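Local coordinates for protein AxyAgu115A (Amphibacillus xylanus NBRC 15112, PDB 6NPS) that probably acts as a family GH115 alpha-glucuronidase, removing glucuronic acid side groups from glucuronoxylan-type hemicellulose, at residues G792-E797 and Y850-Q855; T854-V859 and C923-N928; K943-P948 and L958-T963. The protein carries 3 engineered substitutions. One frame throughout, in Å; residues are numbered along the deposited sequence.

Overall arrangement
The three contacts sit together in the C-terminal domain, where what is probably a beta sandwich is joined between its layers, at a bend of its strands and to the C-terminal tail. Interaction 1 packs strand 794-797 over strand 847-854. Interaction 2, its centre about 10 Å away, begins on the residues that end interaction 1, Thr854 and Gln855, and joins the turns leading into strands 858-866 and 926-934. Interaction 3 follows later in the chain; its centre is about 8 Å from that of interaction 1 and 16 Å from that of interaction 2. Strand 940-948 pairs with both 794-797 and 858-866, and so links the strand packed in interaction 1 with the one entered in interaction 2.

Interaction 1 of 3, residues G792-E797 and Y850-Q855; sequences GYISIE and YHFVTQ
Strands 794-797 and 850-854, whose residues Ile794 and Ile796 meet Phe852 and Tyr850, run antiparallel at 167° with their axes 9.6 Å apart, a separation too wide for backbone pairing and bridged mainly by side chains. No hydrogen bond crosses between them. Ile794 sends its terminal methyl toward Phe852: Ile794 CD1 lies 3.7 Å from Phe852 CB and also touches Phe852 CD1, and the two side chains cross at about a right angle. The backbone points Phe852 CB at the isoleucine, and the first torsion, which sets the ring between its own backbone N and carbonyl carbon (chi1 67°), then turns it away to pack on Asn928 of strand 926-934. This is face-to-face packing of the two layers of a beta sandwich, consistent with the galactose-binding-domain-like clan to which the family's C-terminal domain is assigned: strand 794-797 is hydrogen-bonded to strand 940-948 in one layer, and strand 847-854 to strand 926-934 in the other. At Ile796 a different branch does the work. Its CG2 reaches Tyr850 CD1 at 3.7 Å and CE1 at nearly the same distance, approaching the ring obliquely. The backbone carbonyl of Glu797 comes to the ring edge, with Glu797 O 4.4 Å from Tyr850 CE1, and the phenol oxygen is hydrogen-bonded to Ala798 O, so the ring is held at its far end too. Phe787 packs against both isoleucines from strand 786-788, and Ile944 of strand 940-948 adds a further apolar contact to Tyr850.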
loop_
_atom_site.group_PDB
_atom_site.type_symbol
_atom_site.label_atom_id
_atom_site.label_comp_id
_atom_site.label_asym_id
_atom_site.label_seq_id
_atom_site.Cartn_x
_atom_site.Cartn_y
_atom_site.Cartn_z
ATOM N N GLY A 792 3.128 -15.581 -26.136
ATOM C CA GLY A 792 2.245 -16.256 -25.204
ATOM C C GLY A 792 0.842 -15.687 -25.138
ATOM O O GLY A 792 0.030 -16.169 -24.343
ATOM N N TYR A 793 0.531 -14.677 -25.939
ATOM C CA TYR A 793 -0.826 -14.136 -25.974
ATOM C C TYR A 793 -0.933 -13.334 -27.253
ATOM O O TYR A 793 0.080 -13.007 -27.865
ATOM C CB TYR A 793 -1.153 -13.272 -24.749
ATOM C CG TYR A 793 -0.311 -12.030 -24.666
ATOM C CD1 TYR A 793 0.960 -12.066 -24.074
ATOM C CD2 TYR A 793 -0.746 -10.829 -25.218
ATOM C CE1 TYR A 793 1.743 -10.920 -24.013
ATOM C CE2 TYR A 793 0.039 -9.684 -25.161
ATOM C CZ TYR A 793 1.279 -9.743 -24.571
ATOM O OH TYR A 793 2.044 -8.604 -24.505
ATOM N N ILE A 794 -2.165 -13.024 -27.653
ATOM C CA ILE A 794 -2.426 -12.207 -28.831
ATOM C C ILE A 794 -3.347 -11.076 -28.412
ATOM O O ILE A 794 -4.282 -11.296 -27.637
ATOM C CB ILE A 794 -3.085 -13.025 -29.958
ATOM C CG1 ILE A 794 -2.158 -14.143 -30.461
ATOM C CG2 ILE A 794 -3.537 -12.094 -31.123
ATOM C CD1 ILE A 794 -2.885 -15.081 -31.415
ATOM N N SER A 795 -3.079 -9.869 -28.915
ATOM C CA SER A 795 -3.871 -8.693 -28.607
ATOM C C SER A 795 -4.118 -7.987 -29.933
ATOM O O SER A 795 -3.162 -7.665 -30.655
ATOM C CB SER A 795 -3.163 -7.785 -27.603
ATOM O OG SER A 795 -3.817 -6.527 -27.505
ATOM N N ILE A 796 -5.396 -7.749 -30.236
ATOM C CA ILE A 796 -5.879 -7.345 -31.554
ATOM C C ILE A 796 -6.704 -6.082 -31.379
ATOM O O ILE A 796 -7.690 -6.099 -30.641
ATOM C CB ILE A 796 -6.758 -8.437 -32.186
ATOM C CG1 ILE A 796 -5.964 -9.726 -32.404
ATOM C CG2 ILE A 796 -7.363 -7.935 -33.493
ATOM C CD1 ILE A 796 -6.837 -10.913 -32.743
ATOM N N GLU A 797 -6.325 -4.991 -32.041
ATOM C CA GLU A 797 -7.288 -3.897 -32.115
ATOM C C GLU A 797 -8.402 -4.320 -33.068
ATOM O O GLU A 797 -8.152 -4.931 -34.114
ATOM C CB GLU A 797 -6.643 -2.584 -32.548
ATOM C CG GLU A 797 -5.359 -2.254 -31.800
ATOM C CD GLU A 797 -5.526 -1.397 -30.533
ATOM O OE1 GLU A 797 -6.612 -1.359 -29.906
ATOM O OE2 GLU A 797 -4.525 -0.746 -30.162
ATOM N N TYR A 850 -11.298 -12.522 -37.881
ATOM C CA TYR A 850 -9.911 -12.359 -37.476
ATOM C C TYR A 850 -9.166 -13.660 -37.714
ATOM O O TYR A 850 -9.730 -14.744 -37.530
ATOM C CB TYR A 850 -9.820 -11.963 -35.998
ATOM C CG TYR A 850 -10.574 -10.711 -35.685
ATOM C CD1 TYR A 850 -9.934 -9.488 -35.680
ATOM C CD2 TYR A 850 -11.941 -10.741 -35.403
ATOM C CE1 TYR A 850 -10.609 -8.338 -35.402
ATOM C CE2 TYR A 850 -12.618 -9.584 -35.127
ATOM C CZ TYR A 850 -11.953 -8.390 -35.141
ATOM O OH TYR A 850 -12.619 -7.230 -34.887
ATOM N N HIS A 851 -7.914 -13.561 -38.162
ATOM C CA HIS A 851 -7.079 -14.734 -38.401
ATOM C C HIS A 851 -5.957 -14.722 -37.379
ATOM O O HIS A 851 -5.353 -13.672 -37.149
ATOM C CB HIS A 851 -6.501 -14.743 -39.833
ATOM C CG HIS A 851 -7.529 -14.995 -40.893
ATOM N ND1 HIS A 851 -7.262 -14.880 -42.241
ATOM C CD2 HIS A 851 -8.835 -15.346 -40.796
ATOM C CE1 HIS A 851 -8.356 -15.162 -42.930
ATOM N NE2 HIS A 851 -9.326 -15.446 -42.077
ATOM N N PHE A 852 -5.688 -15.865 -36.751
ATOM C CA PHE A 852 -4.625 -15.888 -35.751
ATOM C C PHE A 852 -4.026 -17.286 -35.657
ATOM O O PHE A 852 -4.693 -18.287 -35.959
ATOM C CB PHE A 852 -5.123 -15.404 -34.364
ATOM C CG PHE A 852 -6.127 -16.315 -33.710
ATOM C CD1 PHE A 852 -5.728 -17.232 -32.746
ATOM C CD2 PHE A 852 -7.477 -16.244 -34.044
ATOM C CE1 PHE A 852 -6.666 -18.074 -32.128
ATOM C CE2 PHE A 852 -8.410 -17.078 -33.444
ATOM C CZ PHE A 852 -8.007 -17.997 -32.485
ATOM N N VAL A 853 -2.757 -17.341 -35.238
ATOM C CA VAL A 853 -1.935 -18.564 -35.269
ATOM C C VAL A 853 -1.524 -18.901 -33.838
ATOM O O VAL A 853 -0.855 -18.102 -33.172
ATOM C CB VAL A 853 -0.683 -18.398 -36.146
ATOM C CG1 VAL A 853 0.283 -19.620 -35.999
ATOM C CG2 VAL A 853 -1.074 -18.202 -37.637
ATOM N N THR A 854 -1.925 -20.064 -33.363
ATOM C CA THR A 854 -1.540 -20.477 -32.028
ATOM C C THR A 854 -0.293 -21.350 -32.101
ATOM O O THR A 854 0.011 -21.951 -33.135
ATOM C CB THR A 854 -2.661 -21.261 -31.359
ATOM O OG1 THR A 854 -2.884 -22.470 -32.107
ATOM C CG2 THR A 854 -3.928 -20.437 -31.327
ATOM N N GLN A 855 0.421 -21.429 -30.976
ATOM C CA GLN A 855 1.538 -22.370 -30.864
ATOM C C GLN A 855 1.104 -23.776 -30.449
ATOM O O GLN A 855 1.789 -24.750 -30.784
ATOM C CB GLN A 855 2.567 -21.837 -29.867
ATOM C CG GLN A 855 3.037 -20.459 -30.221
ATOM C CD GLN A 855 4.014 -19.905 -29.226
ATOM O OE1 GLN A 855 3.630 -19.288 -28.225
ATOM N NE2 GLN A 855 5.298 -20.109 -29.496
#

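Interaction 2 of 3, residues T854-V859 and C923-N928; sequences TQEAGV and CEQGLN
Thr854 OG1 donates to Glu924 O over only 2.6 Å, arriving in the plane of that carbonyl. The hydroxyl takes this place because it stands between the backbone N and carbonyl carbon of its own residue (chi1 64°). The same oxygen receives Asn928 ND2 at 3.0 Å from above the carbonyl plane, along a nearly straight N-H line of 176°, so two side chains grip one backbone acceptor. Asn928 closes the arrangement with its other end, OD1 accepting from Glu924 N at 2.9 Å on a lone pair; OD1 has a further partner in Asn885. The Asn928 amide is thereby fixed in rotation and braces the turn from which Glu924 O projects. Backbone pairing flanks this knot. Thr854 N bonds to Gly926 O at 2.9 Å and the reciprocal bond makes an antiparallel hydrogen-bonded pair; Gly858 and Cys923 form another, with Cys923 N to Gly858 O at 3.0 Å and an N-H angle of 169°. The register slips by one residue between these pairs, where the chains turn. Packing lies further out: Thr854 CG2 rests 4.0 Å from Cys923 CB, and Ala857 CA makes a CA-H...O contact with Cys923 O at 3.4 Å, while Ala857 CB touches the backbone of Gln925. Strand 847-854 pairs with 926-934 and strand 858-866 with 915-923, so two antiparallel chains bend side by side from one pairing to the next, an arrangement consistent with the folded-over hairpin of a jelly-roll-like beta sandwich.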
loop_
_atom_site.group_PDB
_atom_site.type_symbol
_atom_site.label_atom_id
_atom_site.label_comp_id
_atom_site.label_asym_id
_atom_site.label_seq_id
_atom_site.Cartn_x
_atom_site.Cartn_y
_atom_site.Cartn_z
ATOM N N THR A 854 -1.925 -20.064 -33.363
ATOM C CA THR A 854 -1.540 -20.477 -32.028
ATOM C C THR A 854 -0.293 -21.350 -32.101
ATOM O O THR A 854 0.011 -21.951 -33.135
ATOM C CB THR A 854 -2.661 -21.261 -31.359
ATOM O OG1 THR A 854 -2.884 -22.470 -32.107
ATOM C CG2 THR A 854 -3.928 -20.437 -31.327
ATOM N N GLN A 855 0.421 -21.429 -30.976
ATOM C CA GLN A 855 1.538 -22.370 -30.864
ATOM C C GLN A 855 1.104 -23.776 -30.449
ATOM O O GLN A 855 1.789 -24.750 -30.784
ATOM C CB GLN A 855 2.567 -21.837 -29.867
ATOM C CG GLN A 855 3.037 -20.459 -30.221
ATOM C CD GLN A 855 4.014 -19.905 -29.226
ATOM O OE1 GLN A 855 3.630 -19.288 -28.225
ATOM N NE2 GLN A 855 5.298 -20.109 -29.496
ATOM N N GLU A 856 -0.009 -23.911 -29.728
ATOM C CA GLU A 856 -0.488 -25.202 -29.260
ATOM C C GLU A 856 -2.008 -25.246 -29.348
ATOM O O GLU A 856 -2.679 -24.238 -29.127
ATOM C CB GLU A 856 -0.034 -25.476 -27.816
ATOM C CG GLU A 856 1.221 -26.336 -27.700
ATOM C CD GLU A 856 0.940 -27.842 -27.774
ATOM O OE1 GLU A 856 1.247 -28.555 -26.792
ATOM O OE2 GLU A 856 0.429 -28.322 -28.812
ATOM N N ALA A 857 -2.546 -26.406 -29.703
ATOM C CA ALA A 857 -3.981 -26.609 -29.594
ATOM C C ALA A 857 -4.372 -26.574 -28.118
ATOM O O ALA A 857 -3.545 -26.799 -27.233
ATOM C CB ALA A 857 -4.384 -27.938 -30.249
ATOM N N GLY A 858 -5.617 -26.243 -27.845
ATOM C CA GLY A 858 -6.097 -26.292 -26.483
ATOM C C GLY A 858 -7.150 -25.240 -26.234
ATOM O O GLY A 858 -7.636 -24.581 -27.157
ATOM N N VAL A 859 -7.487 -25.097 -24.955
ATOM C CA VAL A 859 -8.485 -24.137 -24.524
ATOM C C VAL A 859 -7.812 -22.793 -24.329
ATOM O O VAL A 859 -6.782 -22.682 -23.632
ATOM C CB VAL A 859 -9.179 -24.594 -23.236
ATOM C CG1 VAL A 859 -10.339 -23.640 -22.908
ATOM C CG2 VAL A 859 -9.682 -26.031 -23.412
ATOM N N CYS A 923 -8.990 -23.895 -29.753
ATOM C CA CYS A 923 -8.287 -23.607 -30.992
ATOM C C CYS A 923 -7.473 -24.806 -31.442
ATOM O O CYS A 923 -7.017 -25.619 -30.627
ATOM C CB CYS A 923 -7.352 -22.396 -30.862
ATOM S SG CYS A 923 -8.088 -20.944 -30.125
ATOM N N GLU A 924 -7.275 -24.870 -32.754
ATOM C CA GLU A 924 -6.346 -25.783 -33.392
ATOM C C GLU A 924 -4.914 -25.274 -33.234
ATOM O O GLU A 924 -4.668 -24.115 -32.892
ATOM C CB GLU A 924 -6.687 -25.926 -34.869
ATOM C CG GLU A 924 -7.700 -27.013 -35.152
ATOM C CD GLU A 924 -8.609 -26.687 -36.327
ATOM O OE1 GLU A 924 -8.087 -26.505 -37.454
ATOM O OE2 GLU A 924 -9.846 -26.625 -36.128
ATOM N N GLN A 925 -3.958 -26.163 -33.475
ATOM C CA GLN A 925 -2.573 -25.745 -33.623
ATOM C C GLN A 925 -2.411 -25.016 -34.948
ATOM O O GLN A 925 -2.929 -25.462 -35.975
ATOM C CB GLN A 925 -1.657 -26.960 -33.582
ATOM C CG GLN A 925 -0.225 -26.681 -33.233
ATOM C CD GLN A 925 0.607 -27.943 -33.341
ATOM O OE1 GLN A 925 1.197 -28.396 -32.360
ATOM N NE2 GLN A 925 0.642 -28.530 -34.535
ATOM N N GLY A 926 -1.698 -23.892 -34.938
ATOM C CA GLY A 926 -1.513 -23.187 -36.198
ATOM C C GLY A 926 -2.619 -22.196 -36.511
ATOM O O GLY A 926 -3.100 -21.516 -35.607
ATOM N N LEU A 927 -3.027 -22.114 -37.774
ATOM C CA LEU A 927 -3.922 -21.058 -38.233
ATOM C C LEU A 927 -5.360 -21.289 -37.766
ATOM O O LEU A 927 -5.910 -22.377 -37.944
ATOM C CB LEU A 927 -3.878 -20.974 -39.756
ATOM C CG LEU A 927 -4.847 -19.997 -40.416
ATOM C CD1 LEU A 927 -4.536 -18.602 -39.958
ATOM C CD2 LEU A 927 -4.764 -20.108 -41.958
ATOM N N ASN A 928 -5.969 -20.249 -37.181
ATOM C CA ASN A 928 -7.348 -20.277 -36.704
ATOM C C ASN A 928 -8.112 -19.084 -37.273
ATOM O O ASN A 928 -7.530 -18.043 -37.594
ATOM C CB ASN A 928 -7.441 -20.217 -35.146
ATOM C CG ASN A 928 -6.966 -21.505 -34.472
ATOM O OD1 ASN A 928 -7.759 -22.407 -34.169
ATOM N ND2 ASN A 928 -5.663 -21.598 -34.247
#

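Interaction 3 of 3, residues K943-P948 and L958-T963; sequences KIVIYP and LGPNET
The peptide carbonyls of Leu958 and Pro960 are the flat groups met by Lys943, whose ammonium stands over a face of each rather than on a lone pair. NZ lies 2.8 Å from Pro960 O, 51° out of that carbonyl plane, and 2.8 Å from Leu958 O, 35° out of its plane. Pro960 O also accepts from Ser795 OG, so the neighbouring strand 794-797 shares that acceptor. The lysine chain starts extended, then bends at chi3 (-71°), which swings the ammonium between the two carbonyls, and CE follows at 3.6 Å from Pro960 O. A methionine here would probably leave Leu958 O without its charged mate and Pro960 O with one donor fewer, holding the loop through Gly959 less firmly. Gly959 itself passes so near that a beta carbon would sit only 3.2 Å from Lys943 NZ. Beside this polar grip Val945 CG2 meets the CD corner of the Pro960 ring, 4.0 Å away, and the other surroundings of the proline include Tyr793 and Tyr535. Leu958 N is hydrogen-bonded to Glu537 OE1, in the first residue of helix 537-558. The C-terminal tail, with Thr963 backbone-bonded to Ser795, thus lies over the face bearing Lys943, Val945 and Ser795, opposite Ile944 and Ile794, consistent with a beta-sandwich domain.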
loop_
_atom_site.group_PDB
_atom_site.type_symbol
_atom_site.label_atom_id
_atom_site.label_comp_id
_atom_site.label_asym_id
_atom_site.label_seq_id
_atom_site.Cartn_x
_atom_site.Cartn_y
_atom_site.Cartn_z
ATOM N N LYS A 943 -11.097 -4.079 -28.509
ATOM C CA LYS A 943 -9.879 -4.885 -28.484
ATOM C C LYS A 943 -10.278 -6.313 -28.144
ATOM O O LYS A 943 -11.255 -6.544 -27.427
ATOM C CB LYS A 943 -8.852 -4.326 -27.454
ATOM C CG LYS A 943 -7.481 -5.070 -27.450
ATOM C CD LYS A 943 -6.592 -4.637 -26.273
ATOM C CE LYS A 943 -6.091 -3.249 -26.455
ATOM N NZ LYS A 943 -5.071 -2.980 -25.426
ATOM N N ILE A 944 -9.526 -7.267 -28.692
ATOM C CA ILE A 944 -9.672 -8.686 -28.387
ATOM C C ILE A 944 -8.320 -9.183 -27.886
ATOM O O ILE A 944 -7.291 -8.935 -28.525
ATOM C CB ILE A 944 -10.085 -9.496 -29.629
ATOM C CG1 ILE A 944 -11.303 -8.859 -30.315
ATOM C CG2 ILE A 944 -10.302 -10.948 -29.261
ATOM C CD1 ILE A 944 -11.531 -9.356 -31.747
ATOM N N VAL A 945 -8.325 -9.939 -26.793
ATOM C CA VAL A 945 -7.109 -10.548 -26.266
ATOM C C VAL A 945 -7.333 -12.048 -26.160
ATOM O O VAL A 945 -8.384 -12.477 -25.677
ATOM C CB VAL A 945 -6.742 -9.944 -24.901
ATOM C CG1 VAL A 945 -5.483 -10.610 -24.369
ATOM C CG2 VAL A 945 -6.562 -8.426 -25.040
ATOM N N ILE A 946 -6.347 -12.847 -26.602
ATOM C CA ILE A 946 -6.438 -14.303 -26.589
ATOM C C ILE A 946 -5.192 -14.864 -25.902
ATOM O O ILE A 946 -4.066 -14.472 -26.232
ATOM C CB ILE A 946 -6.574 -14.875 -28.024
ATOM C CG1 ILE A 946 -7.775 -14.241 -28.773
ATOM C CG2 ILE A 946 -6.671 -16.405 -28.003
ATOM C CD1 ILE A 946 -7.765 -14.513 -30.339
ATOM N N TYR A 947 -5.384 -15.796 -24.975
ATOM C CA TYR A 947 -4.262 -16.321 -24.210
ATOM C C TYR A 947 -4.652 -17.689 -23.685
ATOM O O TYR A 947 -5.840 -17.998 -23.592
ATOM C CB TYR A 947 -3.860 -15.384 -23.059
ATOM C CG TYR A 947 -4.981 -14.948 -22.144
ATOM C CD1 TYR A 947 -5.738 -13.819 -22.433
ATOM C CD2 TYR A 947 -5.283 -15.659 -20.984
ATOM C CE1 TYR A 947 -6.761 -13.398 -21.589
ATOM C CE2 TYR A 947 -6.317 -15.246 -20.138
ATOM C CZ TYR A 947 -7.037 -14.114 -20.444
ATOM O OH TYR A 947 -8.059 -13.698 -19.627
ATOM N N PRO A 948 -3.681 -18.558 -23.402
ATOM C CA PRO A 948 -4.043 -19.933 -23.033
ATOM C C PRO A 948 -4.786 -19.963 -21.701
ATOM O O PRO A 948 -4.631 -19.081 -20.847
ATOM C CB PRO A 948 -2.694 -20.677 -22.970
ATOM C CG PRO A 948 -1.610 -19.670 -23.294
ATOM C CD PRO A 948 -2.251 -18.388 -23.740
ATOM N N LEU A 958 -5.224 -0.150 -19.939
ATOM C CA LEU A 958 -5.664 -0.230 -21.326
ATOM C C LEU A 958 -5.652 -1.635 -21.908
ATOM O O LEU A 958 -6.088 -1.812 -23.048
ATOM C CB LEU A 958 -4.792 0.660 -22.207
ATOM C CG LEU A 958 -4.697 2.131 -21.799
ATOM C CD1 LEU A 958 -3.721 2.760 -22.786
ATOM C CD2 LEU A 958 -6.077 2.819 -21.925
ATOM N N GLY A 959 -5.150 -2.632 -21.189
ATOM C CA GLY A 959 -4.926 -3.931 -21.777
ATOM C C GLY A 959 -3.591 -3.961 -22.498
ATOM O O GLY A 959 -2.958 -2.918 -22.701
ATOM N N PRO A 960 -3.151 -5.161 -22.913
ATOM C CA PRO A 960 -1.839 -5.296 -23.556
ATOM C C PRO A 960 -1.850 -4.609 -24.898
ATOM O O PRO A 960 -2.859 -4.623 -25.595
ATOM C CB PRO A 960 -1.668 -6.811 -23.732
ATOM C CG PRO A 960 -2.825 -7.440 -23.036
ATOM C CD PRO A 960 -3.883 -6.435 -22.876
ATOM N N ASN A 961 -0.723 -4.024 -25.274
ATOM C CA ASN A 961 -0.737 -3.361 -26.567
ATOM C C ASN A 961 -0.799 -4.410 -27.684
ATOM O O ASN A 961 -0.540 -5.589 -27.471
ATOM C CB ASN A 961 0.461 -2.438 -26.706
ATOM C CG ASN A 961 1.751 -3.144 -26.467
ATOM O OD1 ASN A 961 2.079 -3.488 -25.334
ATOM N ND2 ASN A 961 2.510 -3.376 -27.540
ATOM N N GLU A 962 -1.217 -3.981 -28.874
ATOM C CA GLU A 962 -1.460 -4.912 -29.975
ATOM C C GLU A 962 -0.196 -5.713 -30.303
ATOM O O GLU A 962 0.908 -5.172 -30.339
ATOM C CB GLU A 962 -1.932 -4.139 -31.198
ATOM C CG GLU A 962 -2.306 -5.000 -32.427
ATOM C CD GLU A 962 -3.005 -4.189 -33.525
ATOM O OE1 GLU A 962 -2.457 -3.145 -33.932
ATOM O OE2 GLU A 962 -4.122 -4.569 -33.959
ATOM N N THR A 963 -0.363 -7.006 -30.566
ATOM C CA THR A 963 0.776 -7.856 -30.888
ATOM C C THR A 963 0.941 -7.957 -32.401
ATOM O O THR A 963 0.197 -7.361 -33.177
ATOM C CB THR A 963 0.609 -9.233 -30.248
ATOM O OG1 THR A 963 -0.685 -9.766 -30.594
ATOM C CG2 THR A 963 0.729 -9.134 -28.705
#